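Pumilio homolog 23 (Arabidopsis thaliana, PDB 5WZJ) binds RNA sequence-specifically, here an 18S rRNA-derived oligonucleotide, through pumilio repeats stacked into a right-handed superhelix, and probably regulates translation and mRNA stability. Local coordinates at residues A[249-252]-A[253-257]; A[267-271]-A[272-276]. All blocks are in the same frame, centred on the assembly; numbering follows the deposited sequence.

Contacts 1 and 2 follow one another along the chain, their centres about 11 Å apart, and both belong to the pumilio-repeat superhelix. Contact 1 is the C-terminal end of helix 244-254, whose residues 249-252 close repeat 4; contact 2 is the beginning of helix 271-279, where repeat 5 starts. Part of the intervening chain, residues 259-265, is not modelled, yet the two ends meet directly. R256 forms a salt bridge with E276, and the F267 ring packs against P252 and C257. The junction between two successive repeats is thereby closed by both charge and apolar contacts. The nearest atom of contact 1 lies about 13 Å from the bound RNA and that of contact 2 about 15 Å.

Contact 1: residues A[249-252]-A[253-257]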
loop_
_atom_site.group_PDB
_atom_site.type_symbol
_atom_site.label_atom_id
_atom_site.label_comp_id
_atom_site.label_asym_id
_atom_site.label_seq_id
_atom_site.Cartn_x
_atom_site.Cartn_y
_atom_site.Cartn_z
ATOM N N GLU A 249 -5.348 22.484 -10.611
ATOM C CA GLU A 249 -5.775 22.580 -12.000
ATOM C C GLU A 249 -6.353 21.259 -12.506
ATOM O O GLU A 249 -7.350 21.264 -13.231
ATOM C CB GLU A 249 -4.592 23.014 -12.885
ATOM C CG GLU A 249 -4.980 23.729 -14.187
ATOM C CD GLU A 249 -5.297 25.215 -13.985
ATOM O OE1 GLU A 249 -5.354 25.692 -12.817
ATOM O OE2 GLU A 249 -5.479 25.912 -15.004
ATOM N N ILE A 250 -5.757 20.122 -12.134
ATOM C CA ILE A 250 -6.139 18.865 -12.773
ATOM C C ILE A 250 -7.354 18.230 -12.097
ATOM O O ILE A 250 -8.191 17.614 -12.767
ATOM C CB ILE A 250 -4.949 17.887 -12.826
ATOM C CG1 ILE A 250 -4.485 17.489 -11.435
ATOM C CG2 ILE A 250 -3.795 18.471 -13.632
ATOM C CD1 ILE A 250 -3.186 16.699 -11.461
ATOM N N ILE A 251 -7.472 18.323 -10.772
ATOM C CA ILE A 251 -8.569 17.636 -10.083
ATOM C C ILE A 251 -9.937 18.187 -10.503
ATOM O O ILE A 251 -10.846 17.378 -10.746
ATOM C CB ILE A 251 -8.346 17.647 -8.566
ATOM C CG1 ILE A 251 -7.187 16.721 -8.192
ATOM C CG2 ILE A 251 -9.633 17.236 -7.823
ATOM C CD1 ILE A 251 -6.820 16.796 -6.712
ATOM N N PRO A 252 -10.137 19.509 -10.618
ATOM C CA PRO A 252 -11.437 19.996 -11.135
ATOM C C PRO A 252 -11.771 19.502 -12.533
ATOM O O PRO A 252 -12.955 19.301 -12.835
ATOM C CB PRO A 252 -11.278 21.529 -11.111
ATOM C CG PRO A 252 -10.236 21.785 -10.087
ATOM C CD PRO A 252 -9.296 20.618 -10.126
ATOM N N LEU A 253 -10.770 19.305 -13.399
ATOM C CA LEU A 253 -11.032 18.702 -14.707
ATOM C C LEU A 253 -11.524 17.262 -14.561
ATOM O O LEU A 253 -12.519 16.867 -15.176
ATOM C CB LEU A 253 -9.774 18.759 -15.588
ATOM C CG LEU A 253 -9.238 20.133 -16.010
ATOM C CD1 LEU A 253 -7.876 20.024 -16.714
ATOM C CD2 LEU A 253 -10.235 20.861 -16.899
ATOM N N ILE A 254 -10.846 16.465 -13.732
ATOM C CA ILE A 254 -11.261 15.077 -13.521
ATOM C C ILE A 254 -12.670 15.004 -12.946
ATOM O O ILE A 254 -13.462 14.128 -13.319
ATOM C CB ILE A 254 -10.255 14.350 -12.611
ATOM C CG1 ILE A 254 -8.883 14.268 -13.311
ATOM C CG2 ILE A 254 -10.793 12.960 -12.215
ATOM C CD1 ILE A 254 -7.802 13.644 -12.448
ATOM N N LEU A 255 -13.000 15.895 -12.005
ATOM C CA LEU A 255 -14.303 15.876 -11.354
ATOM C C LEU A 255 -15.374 16.619 -12.139
ATOM O O LEU A 255 -16.516 16.680 -11.677
ATOM C CB LEU A 255 -14.211 16.469 -9.936
ATOM C CG LEU A 255 -13.409 15.615 -8.938
ATOM C CD1 LEU A 255 -13.382 16.249 -7.552
ATOM C CD2 LEU A 255 -13.970 14.187 -8.871
ATOM N N ARG A 256 -15.025 17.198 -13.288
ATOM C CA ARG A 256 -15.960 17.925 -14.160
ATOM C C ARG A 256 -16.552 19.159 -13.486
ATOM O O ARG A 256 -17.705 19.516 -13.735
ATOM C CB ARG A 256 -17.085 17.003 -14.660
ATOM C CG ARG A 256 -16.554 15.812 -15.479
ATOM C CD ARG A 256 -17.603 14.743 -15.708
ATOM N NE ARG A 256 -18.794 15.257 -16.371
ATOM C CZ ARG A 256 -19.959 15.497 -15.760
ATOM N NH1 ARG A 256 -20.994 15.970 -16.459
ATOM N NH2 ARG A 256 -20.097 15.271 -14.453
ATOM N N CYS A 257 -15.806 19.854 -12.627
ATOM C CA CYS A 257 -16.417 21.002 -11.972
ATOM C C CYS A 257 -15.663 22.294 -12.266
ATOM O O CYS A 257 -15.660 23.232 -11.468
ATOM C CB CYS A 257 -16.585 20.763 -10.472
ATOM S SG CYS A 257 -15.200 20.174 -9.575
#
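With chi1 at -71°, I251 sets CG1 anti to its carbonyl carbon, which leaves the CG2 branch opposite the backbone N and directed at L255, whose extended chain (chi2 -179°) lies alongside, pointing the same way. I251 CG2 meets L255 CD1 at 3.9 Å where helix 244-254 of the pumilio superhelix ends in a Schellman motif. R256 makes the turn: it takes a positive phi of 63°, and the chain bends back so that C257 N donates to P252 O over 2.9 Å, in the carbonyl plane, while R256 N bonds to L253 O. Two helical bonds precede the turn, I254 N to I250 O at 3.0 Å and L255 N to I251 O at 2.9 Å, both fairly straight, although P252, lacking an N-H, leaves the helix kinked. The paired I251 and L255 face helix 284-296, both touching I293, whereas I250 and I254 pack on L213 and L237, so the last turns are wedged among neighbouring helices. L253 lies along the backbone instead, its CG 3.5 Å from E249 O. C257, just past the turn, comes loosely beside P252, its SG 4.1 Å from P252 CA.

Contact 2: residues A[267-271]-A[272-276]; sequences FHIET and NVAKE
From CB outward, the side chain of E270 runs beside N272 at the start of helix 271-279, where E270 holds the N-cap position as the chain enters pumilio repeat 5. E270 CB lies 3.5 Å from N272 OD1; CG is set beside the backbone N, and the bend at chi2 (147°) carries the carboxylate along the asparagine, the two side chains pointing the same way. At the tip, E270 OE1 stands 3.8 Å from N272 OD1, with carboxylate and amide nearly coplanar (19° between planes), and 4.2 Å from V273 CG2, which it passes at a slant. The E270 carboxylate, at the N-terminus of the helix, would probably be favoured in its charged form. N272 OD1 also receives a weak, strongly bent bond from V273 N. The backbone of the cap does the firmer work: A274 N donates to E270 O at 2.9 Å, a nearly straight bond, and K275 N reaches T271 O at 3.1 Å from a position tilted out of the carbonyl plane. Just ahead of the cap, I269 is held through its backbone N by E304 of helix 299-310 and packs against C257, as does V273. The CG2 branch of I269 turns instead to the first helical turn, resting 3.6 Å from A274 CB.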
loop_
_atom_site.group_PDB
_atom_site.type_symbol
_atom_site.label_atom_id
_atom_site.label_comp_id
_atom_site.label_asym_id
_atom_site.label_seq_id
_atom_site.Cartn_x
_atom_site.Cartn_y
_atom_site.Cartn_z
ATOM N N PHE A 267 -11.849 27.083 -6.093
ATOM C CA PHE A 267 -12.408 25.765 -6.389
ATOM C C PHE A 267 -13.767 25.605 -5.710
ATOM O O PHE A 267 -13.873 25.673 -4.483
ATOM C CB PHE A 267 -11.452 24.664 -5.934
ATOM C CG PHE A 267 -12.031 23.276 -6.024
ATOM C CD1 PHE A 267 -12.029 22.590 -7.225
ATOM C CD2 PHE A 267 -12.577 22.660 -4.907
ATOM C CE1 PHE A 267 -12.563 21.312 -7.317
ATOM C CE2 PHE A 267 -13.108 21.390 -4.992
ATOM C CZ PHE A 267 -13.102 20.712 -6.202
ATOM N N HIS A 268 -14.798 25.358 -6.510
ATOM C CA HIS A 268 -16.164 25.274 -6.023
ATOM C C HIS A 268 -16.851 24.137 -6.761
ATOM O O HIS A 268 -16.690 24.000 -7.975
ATOM C CB HIS A 268 -16.890 26.618 -6.245
ATOM C CG HIS A 268 -18.273 26.680 -5.673
ATOM N ND1 HIS A 268 -19.408 26.580 -6.453
ATOM C CD2 HIS A 268 -18.707 26.858 -4.402
ATOM C CE1 HIS A 268 -20.479 26.683 -5.686
ATOM N NE2 HIS A 268 -20.081 26.852 -4.437
ATOM N N ILE A 269 -17.586 23.302 -6.032
ATOM C CA ILE A 269 -18.365 22.224 -6.635
ATOM C C ILE A 269 -19.829 22.643 -6.589
ATOM O O ILE A 269 -20.448 22.623 -5.516
ATOM C CB ILE A 269 -18.163 20.883 -5.914
ATOM C CG1 ILE A 269 -16.685 20.503 -5.843
ATOM C CG2 ILE A 269 -18.960 19.791 -6.611
ATOM C CD1 ILE A 269 -16.444 19.291 -4.948
ATOM N N GLU A 270 -20.377 23.019 -7.746
ATOM C CA GLU A 270 -21.790 23.365 -7.860
ATOM C C GLU A 270 -22.668 22.169 -7.505
ATOM O O GLU A 270 -22.265 21.006 -7.613
ATOM C CB GLU A 270 -22.133 23.831 -9.280
ATOM C CG GLU A 270 -21.397 25.065 -9.748
ATOM C CD GLU A 270 -21.113 25.030 -11.245
ATOM O OE1 GLU A 270 -21.734 24.197 -11.946
ATOM O OE2 GLU A 270 -20.263 25.824 -11.723
ATOM N N THR A 271 -23.903 22.481 -7.112
ATOM C CA THR A 271 -24.806 21.489 -6.531
ATOM C C THR A 271 -25.088 20.329 -7.481
ATOM O O THR A 271 -25.119 19.168 -7.055
ATOM C CB THR A 271 -26.106 22.186 -6.122
ATOM O OG1 THR A 271 -25.804 23.171 -5.126
ATOM C CG2 THR A 271 -27.105 21.193 -5.562
ATOM N N ASN A 272 -25.302 20.613 -8.770
ATOM C CA ASN A 272 -25.627 19.534 -9.703
ATOM C C ASN A 272 -24.415 18.640 -9.975
ATOM O O ASN A 272 -24.552 17.418 -10.109
ATOM C CB ASN A 272 -26.192 20.110 -11.005
ATOM C CG ASN A 272 -25.265 21.133 -11.650
ATOM O OD1 ASN A 272 -24.444 21.761 -10.978
ATOM N ND2 ASN A 272 -25.396 21.303 -12.963
ATOM N N VAL A 273 -23.218 19.221 -10.059
ATOM C CA VAL A 273 -22.030 18.395 -10.241
ATOM C C VAL A 273 -21.766 17.559 -8.992
ATOM O O VAL A 273 -21.401 16.379 -9.080
ATOM C CB VAL A 273 -20.817 19.268 -10.606
ATOM C CG1 VAL A 273 -19.594 18.386 -10.795
ATOM C CG2 VAL A 273 -21.097 20.065 -11.875
ATOM N N ALA A 274 -21.947 18.150 -7.810
ATOM C CA ALA A 274 -21.761 17.385 -6.575
ATOM C C ALA A 274 -22.674 16.164 -6.539
ATOM O O ALA A 274 -22.257 15.077 -6.121
ATOM C CB ALA A 274 -22.017 18.275 -5.361
ATOM N N LYS A 275 -23.925 16.329 -6.976
ATOM C CA LYS A 275 -24.849 15.204 -7.067
ATOM C C LYS A 275 -24.319 14.109 -7.997
ATOM O O LYS A 275 -24.384 12.917 -7.669
ATOM C CB LYS A 275 -26.206 15.716 -7.550
ATOM C CG LYS A 275 -27.385 14.785 -7.318
ATOM C CD LYS A 275 -28.696 15.583 -7.292
ATOM C CE LYS A 275 -29.898 14.714 -6.931
ATOM N NZ LYS A 275 -30.398 13.913 -8.086
ATOM N N GLU A 276 -23.799 14.493 -9.168
ATOM C CA GLU A 276 -23.278 13.502 -10.106
ATOM C C GLU A 276 -22.059 12.780 -9.535
ATOM O O GLU A 276 -21.907 11.564 -9.719
ATOM C CB GLU A 276 -22.936 14.180 -11.435
ATOM C CG GLU A 276 -24.170 14.721 -12.183
ATOM C CD GLU A 276 -23.824 15.499 -13.445
ATOM O OE1 GLU A 276 -24.696 15.612 -14.332
ATOM O OE2 GLU A 276 -22.694 16.016 -13.552
#